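Local coordinates for D-2-hydroxyacid dehydrogensase protein (Ketogulonicigenium vulgare, PDB 4LSW) that probably catalyses the NAD(P)-dependent interconversion of 2-oxoacids and D-2-hydroxyacids, at residues S72-G77 and K291-L296; N95-L100 and L310-V315; T101-D106 and S284-T289. All coordinates share one frame; numbering follows the deposited sequence.

Overall arrangement
From the N terminus, the chain builds a first sheet-and-helix domain, and segment 72-77, at the end of strand 70-74, is met by helix 287-306 much later in the chain, closing contact 1. Next comes 95-100, which leaves strand 92-94 and later pairs with 310-315 in contact 2. The chain then enters helix 101-116, builds the Rossmann-type nucleotide-binding domain, and returns at 284-289, where contact 3 closes the innermost loop. Contact 3 is nested inside both other loops, whereas contacts 1 and 2 cross, because helix 287-306 comes back before strand 313-315. Contacts 1 and 2 tie the C-terminal helix and strand to the first domain; contact 3 joins the two interdomain crossings.

Contact 1: S72-G77 and K291-L296; sequences SVYGVG and KAMGQL
Tyr74 and Met293 meet through apolar contact, their side chains crossing at about a right angle. The phenol ring leaves strand 70-74 with CG anti to the backbone N (chi1 -177°), which carries it out toward helix 287-306, where its CE1 lies 3.6 Å from Met293 CE. The methionine chain bends at its last torsion (chi3 43°), and its methyl also rests on the backbone, with CE 3.9 Å from Gly75 CA. Tyr74 CE2 comes within 3.6 Å of Gly294 CA; a CB on Gly294 would stand about 3.7 Å from the same CE2. No hydrogen bond links the two segments.

The turn at 75-77 follows the strand of a flavodoxin-like domain, and this glycine-containing loop probably borders the active-site cleft, as in relatives of this dehydrogenase family. At Gly75, phi of 121° would jam a side chain against the carbonyl O of Tyr74.

Polar links run instead to the neighbouring strand and loop: Ser72 OG bonds Thr94 OG1, while Gly75 N is held by the side chain of Thr96. Tyr12 meets the Tyr74 ring with its plane inclined by about 30°.

Contact 2: N95-L100 and L310-V315; sequences NTPDVL and LLTPVV
Thr312 bonds to Asn95 twice, once through its side chain and once through its backbone. Its CB lies 3.7 Å from Pro97 CD, and beyond it the side chain forks. One branch, OG1, sits between the backbone N and the carbonyl carbon (chi1 49°), and from there it donates to Asn95 O at 2.7 Å, tilted 31° from the carbonyl plane. The same hydroxyl is hydrogen-bonded to Asn300 ND2 of helix 287-306, so it links the loop to the helix as well. The other branch, CG2, packs against the proline ring, 3.7 Å from Pro97 CD and 3.8 Å from Pro97 CG. The second bond runs from Asn95 N to Thr312 O, 3.2 Å, and meets the carbonyl almost head-on at 165°. A valine in place of the threonine would probably leave Asn95 O without its hydroxyl donor and Asn300 ND2 without this partner.

The amide of Asn95 crosses Val314 at about a right angle, its OD1 3.3 Å from Val314 CG1, and its ND2 is bonded to Val76 O. This amide hydrogen bond ties the loop to the turn after strand 70-74. The paired residues lie just beyond the end of strand 92-94, which pairs antiparallel with the outermost strand 313-315: Val314 bonds backbone to backbone with Val93, and Asn95 and Thr312 carry the association on. Helix 287-306 lies alongside, touching Thr96 through Leu296 and Val99 through Met293, before the chain turns back into strand 313-315.

Contact 3: T101-D106 and S284-T289; sequences TGDVAD and SGTIET
Asp103 and Val104, in the first turn of helix 101-116, are the residues of this segment that meet 284-289. Asp103 carries the polar part of the contact: one carboxylate oxygen, OD2, accepts from two threonine hydroxyls. Thr289 OG1, at 2.5 Å from Asp103 OD2, uses the lone pair on the side away from OD1. Thr286 OG1 approaches the same OD2 at 2.6 Å from above the carboxylate plane, 57° out of it. With CG anti to the carbonyl carbon (chi1 -83°), the aspartate brings OD2 within reach of both hydroxyls. A water reinforces the join, accepting from Asp103 N and donating to Thr289 OG1.

Thr286 is also the N-cap of helix 287-306: its OG1 accepts from Thr289 N at 3.1 Å, so the hydroxyl that grips Asp103 also closes the first turn of that helix. Two hydroxyl donors beside a helix start would probably stabilise the negative charge of Asp103.

Val104 adds a looser apolar touch, its CG2 4.1 Å from Ser284 CB, while Ser284 OG is hydrogen-bonded to Arg290. Farther on, Ala105 and Asp106 face helix 155-165, where Asp106 forms a salt bridge with Arg163. The chain thus passes between domains twice side by side, outward into helix 101-116 and back into helix 287-306, the double crossover between the catalytic and nucleotide-binding domains, made by two helices, known in D-2-hydroxyacid dehydrogenases, where it probably acts as the interdomain hinge, as in relatives.

Contact 1: S72-G77 and K291-L296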
ATOM      1  N   SER A  72      -0.085 -11.842 -14.795  1.00  9.50           N
ATOM      2  CA  SER A  72      -0.332 -12.008 -13.374  1.00  8.40           C
ATOM      3  C   SER A  72       0.575 -11.071 -12.592  1.00  8.85           C
ATOM      4  O   SER A  72       1.802 -11.084 -12.756  1.00  8.74           O
ATOM      5  CB  SER A  72      -0.148 -13.470 -12.952  1.00  9.47           C
ATOM      6  OG  SER A  72      -1.245 -14.247 -13.390  1.00 10.17           O
ATOM      7  N   VAL A  73      -0.052 -10.238 -11.765  1.00 10.31           N
ATOM      8  CA  VAL A  73       0.654  -9.214 -11.009  1.00  9.66           C
ATOM      9  C   VAL A  73       0.831  -9.624  -9.549  1.00  9.65           C
ATOM     10  O   VAL A  73      -0.120 -10.075  -8.897  1.00 10.92           O
ATOM     11  CB  VAL A  73      -0.115  -7.875 -11.058  1.00  9.32           C
ATOM     12  CG1 VAL A  73       0.634  -6.808 -10.296  1.00 12.17           C
ATOM     13  CG2 VAL A  73      -0.345  -7.437 -12.513  1.00 10.75           C
ATOM     14  N   TYR A  74       2.058  -9.472  -9.055  1.00 11.86           N
ATOM     15  CA  TYR A  74       2.369  -9.621  -7.634  1.00 10.86           C
ATOM     16  C   TYR A  74       2.084  -8.275  -6.968  1.00 12.39           C
ATOM     17  O   TYR A  74       2.777  -7.292  -7.230  1.00 15.31           O
ATOM     18  CB  TYR A  74       3.845  -9.998  -7.491  1.00 12.10           C
ATOM     19  CG  TYR A  74       4.351 -10.274  -6.089  1.00 14.36           C
ATOM     20  CD1 TYR A  74       4.702  -9.232  -5.233  1.00 18.53           C
ATOM     21  CD2 TYR A  74       4.538 -11.574  -5.645  1.00 16.00           C
ATOM     22  CE1 TYR A  74       5.194  -9.483  -3.962  1.00 18.81           C
ATOM     23  CE2 TYR A  74       5.031 -11.832  -4.381  1.00 14.59           C
ATOM     24  CZ  TYR A  74       5.353 -10.790  -3.547  1.00 11.52           C
ATOM     25  OH  TYR A  74       5.851 -11.072  -2.289  1.00 13.49           O
ATOM     26  N   GLY A  75       1.048  -8.233  -6.134  1.00 12.95           N
ATOM     27  CA  GLY A  75       0.634  -6.993  -5.493  1.00 12.49           C
ATOM     28  C   GLY A  75      -0.800  -6.611  -5.820  1.00 13.17           C
ATOM     29  O   GLY A  75      -1.441  -7.234  -6.677  1.00 13.28           O
ATOM     30  N   VAL A  76      -1.315  -5.586  -5.136  1.00 16.77           N
ATOM     31  CA  VAL A  76      -2.691  -5.127  -5.338  1.00 17.89           C
ATOM     32  C   VAL A  76      -2.861  -4.255  -6.584  1.00 19.98           C
ATOM     33  O   VAL A  76      -3.750  -4.489  -7.411  1.00 18.47           O
ATOM     34  CB  VAL A  76      -3.203  -4.314  -4.130  1.00 23.28           C
ATOM     35  CG1 VAL A  76      -4.627  -3.860  -4.367  1.00 24.21           C
ATOM     36  CG2 VAL A  76      -3.123  -5.135  -2.856  1.00 19.57           C
ATOM     37  N   GLY A  77      -2.026  -3.230  -6.697  1.00 21.15           N
ATOM     38  CA  GLY A  77      -2.137  -2.286  -7.791  1.00 17.49           C
ATOM     39  C   GLY A  77      -1.621  -2.887  -9.079  1.00 20.11           C
ATOM     40  O   GLY A  77      -0.759  -3.766  -9.063  1.00 19.58           O
ATOM     41  N   LYS A 291       4.267 -14.291   1.852  1.00  9.61           N
ATOM     42  CA  LYS A 291       4.084 -15.650   1.343  1.00 12.68           C
ATOM     43  C   LYS A 291       2.713 -15.830   0.719  1.00 11.50           C
ATOM     44  O   LYS A 291       2.570 -16.465  -0.320  1.00 10.86           O
ATOM     45  CB  LYS A 291       4.324 -16.692   2.437  1.00 13.04           C
ATOM     46  CG  LYS A 291       5.789 -16.921   2.694  1.00 15.69           C
ATOM     47  CD  LYS A 291       6.024 -18.034   3.682  1.00 13.59           C
ATOM     48  CE  LYS A 291       7.517 -18.175   3.951  1.00 20.58           C
ATOM     49  NZ  LYS A 291       7.823 -19.312   4.868  1.00 26.21           N
ATOM     50  N   ALA A 292       1.694 -15.259   1.349  1.00 10.84           N
ATOM     51  CA  ALA A 292       0.350 -15.378   0.818  1.00  9.51           C
ATOM     52  C   ALA A 292       0.201 -14.677  -0.540  1.00  8.96           C
ATOM     53  O   ALA A 292      -0.488 -15.191  -1.425  1.00 11.69           O
ATOM     54  CB  ALA A 292      -0.670 -14.852   1.818  1.00 12.14           C
ATOM     55  N   MET A 293       0.846 -13.519  -0.695  1.00 10.23           N
ATOM     56  CA  MET A 293       0.826 -12.787  -1.966  1.00 10.23           C
ATOM     57  C   MET A 293       1.489 -13.600  -3.077  1.00 10.65           C
ATOM     58  O   MET A 293       0.929 -13.746  -4.165  1.00 10.00           O
ATOM     59  CB  MET A 293       1.508 -11.425  -1.808  1.00 11.47           C
ATOM     60  CG  MET A 293       0.734 -10.488  -0.893  1.00 15.77           C
ATOM     61  SD  MET A 293       1.571  -8.933  -0.638  1.00 18.48           S
ATOM     62  CE  MET A 293       2.088  -8.637  -2.326  1.00 10.49           C
ATOM     63  N   GLY A 294       2.668 -14.140  -2.779  1.00 10.66           N
ATOM     64  CA  GLY A 294       3.400 -14.971  -3.719  1.00 10.22           C
ATOM     65  C   GLY A 294       2.629 -16.223  -4.087  1.00 12.76           C
ATOM     66  O   GLY A 294       2.588 -16.617  -5.251  1.00 12.12           O
ATOM     67  N   GLN A 295       2.018 -16.854  -3.086  1.00 10.40           N
ATOM     68  CA  GLN A 295       1.207 -18.046  -3.305  1.00 12.31           C
ATOM     69  C   GLN A 295       0.031 -17.761  -4.233  1.00 10.28           C
ATOM     70  O   GLN A 295      -0.318 -18.582  -5.086  1.00 12.69           O
ATOM     71  CB  GLN A 295       0.693 -18.594  -1.967  1.00 11.79           C
ATOM     72  CG  GLN A 295      -0.008 -19.949  -2.075  1.00 12.66           C
ATOM     73  CD  GLN A 295       0.947 -21.072  -2.437  1.00 17.12           C
ATOM     74  OE1 GLN A 295       1.906 -21.350  -1.710  1.00 19.00           O
ATOM     75  NE2 GLN A 295       0.696 -21.720  -3.571  1.00 16.25           N
ATOM     76  N   LEU A 296      -0.578 -16.590  -4.065  1.00 10.26           N
ATOM     77  CA  LEU A 296      -1.730 -16.192  -4.864  1.00 10.00           C
ATOM     78  C   LEU A 296      -1.335 -15.933  -6.317  1.00 10.73           C
ATOM     79  O   LEU A 296      -2.042 -16.335  -7.245  1.00 12.63           O
ATOM     80  CB  LEU A 296      -2.378 -14.954  -4.240  1.00 11.32           C
ATOM     81  CG  LEU A 296      -3.710 -14.486  -4.821  1.00 12.57           C
ATOM     82  CD1 LEU A 296      -4.663 -15.659  -5.026  1.00 14.68           C
ATOM     83  CD2 LEU A 296      -4.326 -13.432  -3.896  1.00 15.02           C
TER

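Contact 2: N95-L100 and L310-V315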
ATOM      1  N   ASN A  95      -4.402 -10.005  -9.995  1.00 12.09           N
ATOM      2  CA  ASN A  95      -3.557  -9.377  -8.979  1.00 10.79           C
ATOM      3  C   ASN A  95      -3.550 -10.220  -7.704  1.00 11.53           C
ATOM      4  O   ASN A  95      -3.965 -11.389  -7.728  1.00 11.51           O
ATOM      5  CB  ASN A  95      -4.000  -7.933  -8.692  1.00 12.44           C
ATOM      6  CG  ASN A  95      -5.379  -7.852  -8.058  1.00 11.58           C
ATOM      7  OD1 ASN A  95      -6.181  -8.777  -8.150  1.00 13.05           O
ATOM      8  ND2 ASN A  95      -5.661  -6.722  -7.414  1.00 15.64           N
ATOM      9  N   THR A  96      -3.074  -9.649  -6.597  1.00 11.59           N
ATOM     10  CA  THR A  96      -3.090 -10.369  -5.313  1.00 12.20           C
ATOM     11  C   THR A  96      -3.726  -9.546  -4.187  1.00 13.97           C
ATOM     12  O   THR A  96      -3.017  -8.998  -3.339  1.00 14.42           O
ATOM     13  CB  THR A  96      -1.687 -10.830  -4.892  1.00 11.65           C
ATOM     14  OG1 THR A  96      -0.856  -9.698  -4.622  1.00 13.20           O
ATOM     15  CG2 THR A  96      -1.048 -11.672  -5.993  1.00 13.20           C
ATOM     16  N   PRO A  97      -5.063  -9.472  -4.179  1.00 13.52           N
ATOM     17  CA  PRO A  97      -5.809  -8.665  -3.208  1.00 17.07           C
ATOM     18  C   PRO A  97      -6.080  -9.402  -1.904  1.00 18.90           C
ATOM     19  O   PRO A  97      -5.903 -10.622  -1.836  1.00 17.19           O
ATOM     20  CB  PRO A  97      -7.136  -8.437  -3.922  1.00 13.85           C
ATOM     21  CG  PRO A  97      -7.347  -9.693  -4.698  1.00 15.25           C
ATOM     22  CD  PRO A  97      -5.966 -10.160  -5.121  1.00 14.40           C
ATOM     23  N   ASP A  98      -6.496  -8.641  -0.891  1.00 13.73           N
ATOM     24  CA  ASP A  98      -7.043  -9.158   0.373  1.00 16.68           C
ATOM     25  C   ASP A  98      -6.014  -9.720   1.352  1.00 16.23           C
ATOM     26  O   ASP A  98      -6.133  -9.530   2.569  1.00 18.28           O
ATOM     27  CB  ASP A  98      -8.162 -10.174   0.122  1.00 16.68           C
ATOM     28  CG  ASP A  98      -9.365  -9.555  -0.556  1.00 20.76           C
ATOM     29  OD1 ASP A  98      -9.695  -8.394  -0.228  1.00 20.33           O
ATOM     30  OD2 ASP A  98      -9.984 -10.225  -1.412  1.00 25.80           O
ATOM     31  N   VAL A  99      -5.006 -10.403   0.833  1.00 14.45           N
ATOM     32  CA  VAL A  99      -4.058 -11.068   1.715  1.00 13.77           C
ATOM     33  C   VAL A  99      -3.176 -10.128   2.540  1.00 12.23           C
ATOM     34  O   VAL A  99      -2.547 -10.573   3.499  1.00 12.76           O
ATOM     35  CB  VAL A  99      -3.179 -12.064   0.938  1.00 20.00           C
ATOM     36  CG1 VAL A  99      -4.021 -13.225   0.457  1.00 22.21           C
ATOM     37  CG2 VAL A  99      -2.522 -11.368  -0.223  1.00 19.32           C
ATOM     38  N   LEU A 100      -3.142  -8.839   2.192  1.00 11.18           N
ATOM     39  CA  LEU A 100      -2.297  -7.874   2.900  1.00 10.38           C
ATOM     40  C   LEU A 100      -3.056  -6.946   3.862  1.00  7.02           C
ATOM     41  O   LEU A 100      -2.448  -6.141   4.575  1.00  8.23           O
ATOM     42  CB  LEU A 100      -1.473  -7.025   1.914  1.00 12.44           C
ATOM     43  CG  LEU A 100      -2.100  -6.158   0.812  1.00 13.14           C
ATOM     44  CD1 LEU A 100      -3.126  -5.158   1.304  1.00 18.52           C
ATOM     45  CD2 LEU A 100      -0.995  -5.416   0.078  1.00 14.03           C
ATOM     46  N   LEU A 310      -9.573 -18.468 -12.992  1.00 20.71           N
ATOM     47  CA  LEU A 310      -8.619 -17.607 -12.303  1.00 18.53           C
ATOM     48  C   LEU A 310      -9.140 -17.277 -10.904  1.00 21.16           C
ATOM     49  O   LEU A 310     -10.350 -17.123 -10.711  1.00 22.61           O
ATOM     50  CB  LEU A 310      -8.396 -16.325 -13.107  1.00 15.02           C
ATOM     51  CG  LEU A 310      -7.774 -16.502 -14.489  1.00 16.67           C
ATOM     52  CD1 LEU A 310      -7.708 -15.176 -15.221  1.00 16.91           C
ATOM     53  CD2 LEU A 310      -6.388 -17.137 -14.385  1.00 17.37           C
ATOM     54  N   LEU A 311      -8.237 -17.170  -9.932  1.00 17.80           N
ATOM     55  CA  LEU A 311      -8.644 -16.899  -8.556  1.00 13.70           C
ATOM     56  C   LEU A 311      -9.039 -15.442  -8.363  1.00 19.78           C
ATOM     57  O   LEU A 311     -10.107 -15.141  -7.821  1.00 19.67           O
ATOM     58  CB  LEU A 311      -7.520 -17.248  -7.574  1.00 15.33           C
ATOM     59  CG  LEU A 311      -7.277 -18.724  -7.213  1.00 21.01           C
ATOM     60  CD1 LEU A 311      -6.549 -19.468  -8.322  1.00 20.66           C
ATOM     61  CD2 LEU A 311      -6.511 -18.843  -5.906  1.00 24.44           C
ATOM     62  N   THR A 312      -8.165 -14.541  -8.806  1.00 17.04           N
ATOM     63  CA  THR A 312      -8.352 -13.114  -8.578  1.00 16.70           C
ATOM     64  C   THR A 312      -8.163 -12.267  -9.842  1.00 13.37           C
ATOM     65  O   THR A 312      -7.243 -11.448  -9.920  1.00 12.58           O
ATOM     66  CB  THR A 312      -7.416 -12.610  -7.464  1.00 16.35           C
ATOM     67  OG1 THR A 312      -6.083 -13.071  -7.709  1.00 14.73           O
ATOM     68  CG2 THR A 312      -7.863 -13.139  -6.105  1.00 16.36           C
ATOM     69  N   PRO A 313      -9.051 -12.446 -10.835  1.00 13.04           N
ATOM     70  CA  PRO A 313      -8.933 -11.638 -12.052  1.00 12.24           C
ATOM     71  C   PRO A 313      -9.324 -10.184 -11.841  1.00 16.44           C
ATOM     72  O   PRO A 313     -10.182  -9.882 -11.001  1.00 17.64           O
ATOM     73  CB  PRO A 313      -9.942 -12.284 -12.997  1.00 16.88           C
ATOM     74  CG  PRO A 313     -10.981 -12.859 -12.086  1.00 20.50           C
ATOM     75  CD  PRO A 313     -10.231 -13.331 -10.868  1.00 17.40           C
ATOM     76  N   VAL A 314      -8.702  -9.289 -12.603  1.00 13.46           N
ATOM     77  CA  VAL A 314      -9.095  -7.883 -12.596  1.00 12.70           C
ATOM     78  C   VAL A 314      -9.475  -7.405 -13.990  1.00 14.40           C
ATOM     79  O   VAL A 314     -10.071  -6.341 -14.147  1.00 16.83           O
ATOM     80  CB  VAL A 314      -7.993  -6.959 -12.016  1.00 13.80           C
ATOM     81  CG1 VAL A 314      -7.796  -7.229 -10.534  1.00 19.30           C
ATOM     82  CG2 VAL A 314      -6.691  -7.120 -12.781  1.00 14.75           C
ATOM     83  N   VAL A 315      -9.108  -8.186 -15.003  1.00 13.01           N
ATOM     84  CA  VAL A 315      -9.506  -7.887 -16.375  1.00 13.40           C
ATOM     85  C   VAL A 315     -10.017  -9.159 -17.019  1.00 13.83           C
ATOM     86  O   VAL A 315      -9.341 -10.190 -16.987  1.00 15.73           O
ATOM     87  CB  VAL A 315      -8.340  -7.331 -17.219  1.00 13.39           C
ATOM     88  CG1 VAL A 315      -8.782  -7.108 -18.662  1.00 13.94           C
ATOM     89  CG2 VAL A 315      -7.806  -6.042 -16.611  1.00 15.38           C
TER

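Contact 3: T101-D106 and S284-T289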
ATOM      1  N   THR A 101      -4.381  -7.042   3.821  1.00  7.45           N
ATOM      2  CA  THR A 101      -5.253  -6.052   4.458  1.00  9.12           C
ATOM      3  C   THR A 101      -5.010  -5.925   5.963  1.00  6.54           C
ATOM      4  O   THR A 101      -4.815  -4.826   6.482  1.00  7.52           O
ATOM      5  CB  THR A 101      -6.732  -6.364   4.177  1.00 10.19           C
ATOM      6  OG1 THR A 101      -6.951  -6.321   2.757  1.00 14.47           O
ATOM      7  CG2 THR A 101      -7.644  -5.357   4.857  1.00 12.26           C
ATOM      8  N   GLY A 102      -4.979  -7.060   6.653  1.00  7.14           N
ATOM      9  CA  GLY A 102      -4.862  -7.056   8.102  1.00  7.42           C
ATOM     10  C   GLY A 102      -3.525  -6.528   8.575  1.00  6.62           C
ATOM     11  O   GLY A 102      -3.466  -5.776   9.541  1.00  6.50           O
ATOM     12  N   ASP A 103      -2.449  -6.901   7.893  1.00  5.28           N
ATOM     13  CA  ASP A 103      -1.130  -6.445   8.300  1.00  5.44           C
ATOM     14  C   ASP A 103      -0.943  -4.948   8.047  1.00  5.18           C
ATOM     15  O   ASP A 103      -0.320  -4.259   8.843  1.00  6.13           O
ATOM     16  CB  ASP A 103      -0.030  -7.294   7.651  1.00  6.42           C
ATOM     17  CG  ASP A 103       0.233  -8.577   8.423  1.00  7.38           C
ATOM     18  OD1 ASP A 103       0.170  -8.524   9.665  1.00  8.56           O
ATOM     19  OD2 ASP A 103       0.509  -9.620   7.798  1.00  7.94           O
ATOM     20  N   VAL A 104      -1.537  -4.439   6.970  1.00  6.33           N
ATOM     21  CA  VAL A 104      -1.457  -3.009   6.707  1.00  6.83           C
ATOM     22  C   VAL A 104      -2.191  -2.244   7.807  1.00  5.57           C
ATOM     23  O   VAL A 104      -1.669  -1.280   8.364  1.00  6.83           O
ATOM     24  CB  VAL A 104      -2.034  -2.652   5.318  1.00  5.67           C
ATOM     25  CG1 VAL A 104      -2.136  -1.146   5.153  1.00  8.28           C
ATOM     26  CG2 VAL A 104      -1.154  -3.241   4.213  1.00 10.17           C
ATOM     27  N   ALA A 105      -3.377  -2.725   8.162  1.00  6.75           N
ATOM     28  CA  ALA A 105      -4.156  -2.083   9.214  1.00  6.87           C
ATOM     29  C   ALA A 105      -3.416  -2.149  10.553  1.00  5.24           C
ATOM     30  O   ALA A 105      -3.382  -1.159  11.298  1.00  5.40           O
ATOM     31  CB  ALA A 105      -5.531  -2.710   9.321  1.00  5.74           C
ATOM     32  N   ASP A 106      -2.816  -3.301  10.852  1.00  5.04           N
ATOM     33  CA  ASP A 106      -2.004  -3.434  12.057  1.00  5.48           C
ATOM     34  C   ASP A 106      -0.916  -2.365  12.128  1.00  4.98           C
ATOM     35  O   ASP A 106      -0.743  -1.737  13.168  1.00  6.49           O
ATOM     36  CB  ASP A 106      -1.318  -4.812  12.132  1.00  5.53           C
ATOM     37  CG  ASP A 106      -2.217  -5.927  12.641  1.00  7.04           C
ATOM     38  OD1 ASP A 106      -3.446  -5.757  12.761  1.00  6.36           O
ATOM     39  OD2 ASP A 106      -1.655  -7.016  12.891  1.00  6.55           O
ATOM     40  N   SER A 284       2.727  -3.893   4.569  1.00  8.32           N
ATOM     41  CA  SER A 284       2.418  -5.271   4.193  1.00  9.12           C
ATOM     42  C   SER A 284       3.611  -6.203   4.429  1.00  7.03           C
ATOM     43  O   SER A 284       3.575  -7.371   4.040  1.00  9.31           O
ATOM     44  CB  SER A 284       1.980  -5.353   2.732  1.00 12.84           C
ATOM     45  OG  SER A 284       3.066  -5.088   1.868  1.00 14.51           O
ATOM     46  N   GLY A 285       4.642  -5.679   5.090  1.00  9.65           N
ATOM     47  CA  GLY A 285       5.901  -6.395   5.253  1.00 10.19           C
ATOM     48  C   GLY A 285       5.969  -7.465   6.339  1.00  7.08           C
ATOM     49  O   GLY A 285       6.765  -7.352   7.269  1.00  9.08           O
ATOM     50  N   THR A 286       5.152  -8.502   6.231  1.00  6.89           N
ATOM     51  CA  THR A 286       5.310  -9.637   7.134  1.00  8.96           C
ATOM     52  C   THR A 286       5.603 -10.892   6.328  1.00  9.74           C
ATOM     53  O   THR A 286       5.264 -10.979   5.142  1.00  9.37           O
ATOM     54  CB  THR A 286       4.073  -9.901   8.025  1.00  7.32           C
ATOM     55  OG1 THR A 286       2.976 -10.302   7.204  1.00  8.13           O
ATOM     56  CG2 THR A 286       3.704  -8.665   8.833  1.00  9.12           C
ATOM     57  N   ILE A 287       6.232 -11.867   6.971  1.00  7.99           N
ATOM     58  CA  ILE A 287       6.451 -13.138   6.306  1.00  8.79           C
ATOM     59  C   ILE A 287       5.137 -13.760   5.819  1.00  8.80           C
ATOM     60  O   ILE A 287       5.047 -14.202   4.670  1.00  9.73           O
ATOM     61  CB  ILE A 287       7.229 -14.130   7.197  1.00  7.98           C
ATOM     62  CG1 ILE A 287       8.611 -13.562   7.537  1.00 15.38           C
ATOM     63  CG2 ILE A 287       7.362 -15.480   6.512  1.00 11.48           C
ATOM     64  CD1 ILE A 287       9.382 -14.368   8.561  1.00 17.03           C
ATOM     65  N   GLU A 288       4.112 -13.787   6.672  1.00  9.58           N
ATOM     66  CA  GLU A 288       2.868 -14.442   6.296  1.00  9.44           C
ATOM     67  C   GLU A 288       2.167 -13.754   5.130  1.00  8.32           C
ATOM     68  O   GLU A 288       1.678 -14.418   4.216  1.00 10.54           O
ATOM     69  CB  GLU A 288       1.912 -14.569   7.485  1.00 14.07           C
ATOM     70  CG  GLU A 288       0.747 -15.508   7.208  1.00 20.81           C
ATOM     71  CD  GLU A 288       0.088 -16.045   8.471  1.00 25.00           C
ATOM     72  OE1 GLU A 288       0.462 -15.614   9.585  1.00 26.48           O
ATOM     73  OE2 GLU A 288      -0.807 -16.906   8.342  1.00 28.55           O
ATOM     74  N   THR A 289       2.122 -12.426   5.154  1.00  9.84           N
ATOM     75  CA  THR A 289       1.471 -11.704   4.075  1.00  9.24           C
ATOM     76  C   THR A 289       2.219 -11.878   2.753  1.00  9.47           C
ATOM     77  O   THR A 289       1.607 -12.167   1.725  1.00  8.85           O
ATOM     78  CB  THR A 289       1.290 -10.218   4.420  1.00  8.56           C
ATOM     79  OG1 THR A 289       0.184 -10.097   5.324  1.00 10.03           O
ATOM     80  CG2 THR A 289       1.010  -9.402   3.165  1.00 10.21           C
TER
HETATM   81  O   HOH W   1      -2.525  -9.216   6.103  1.00  8.22           O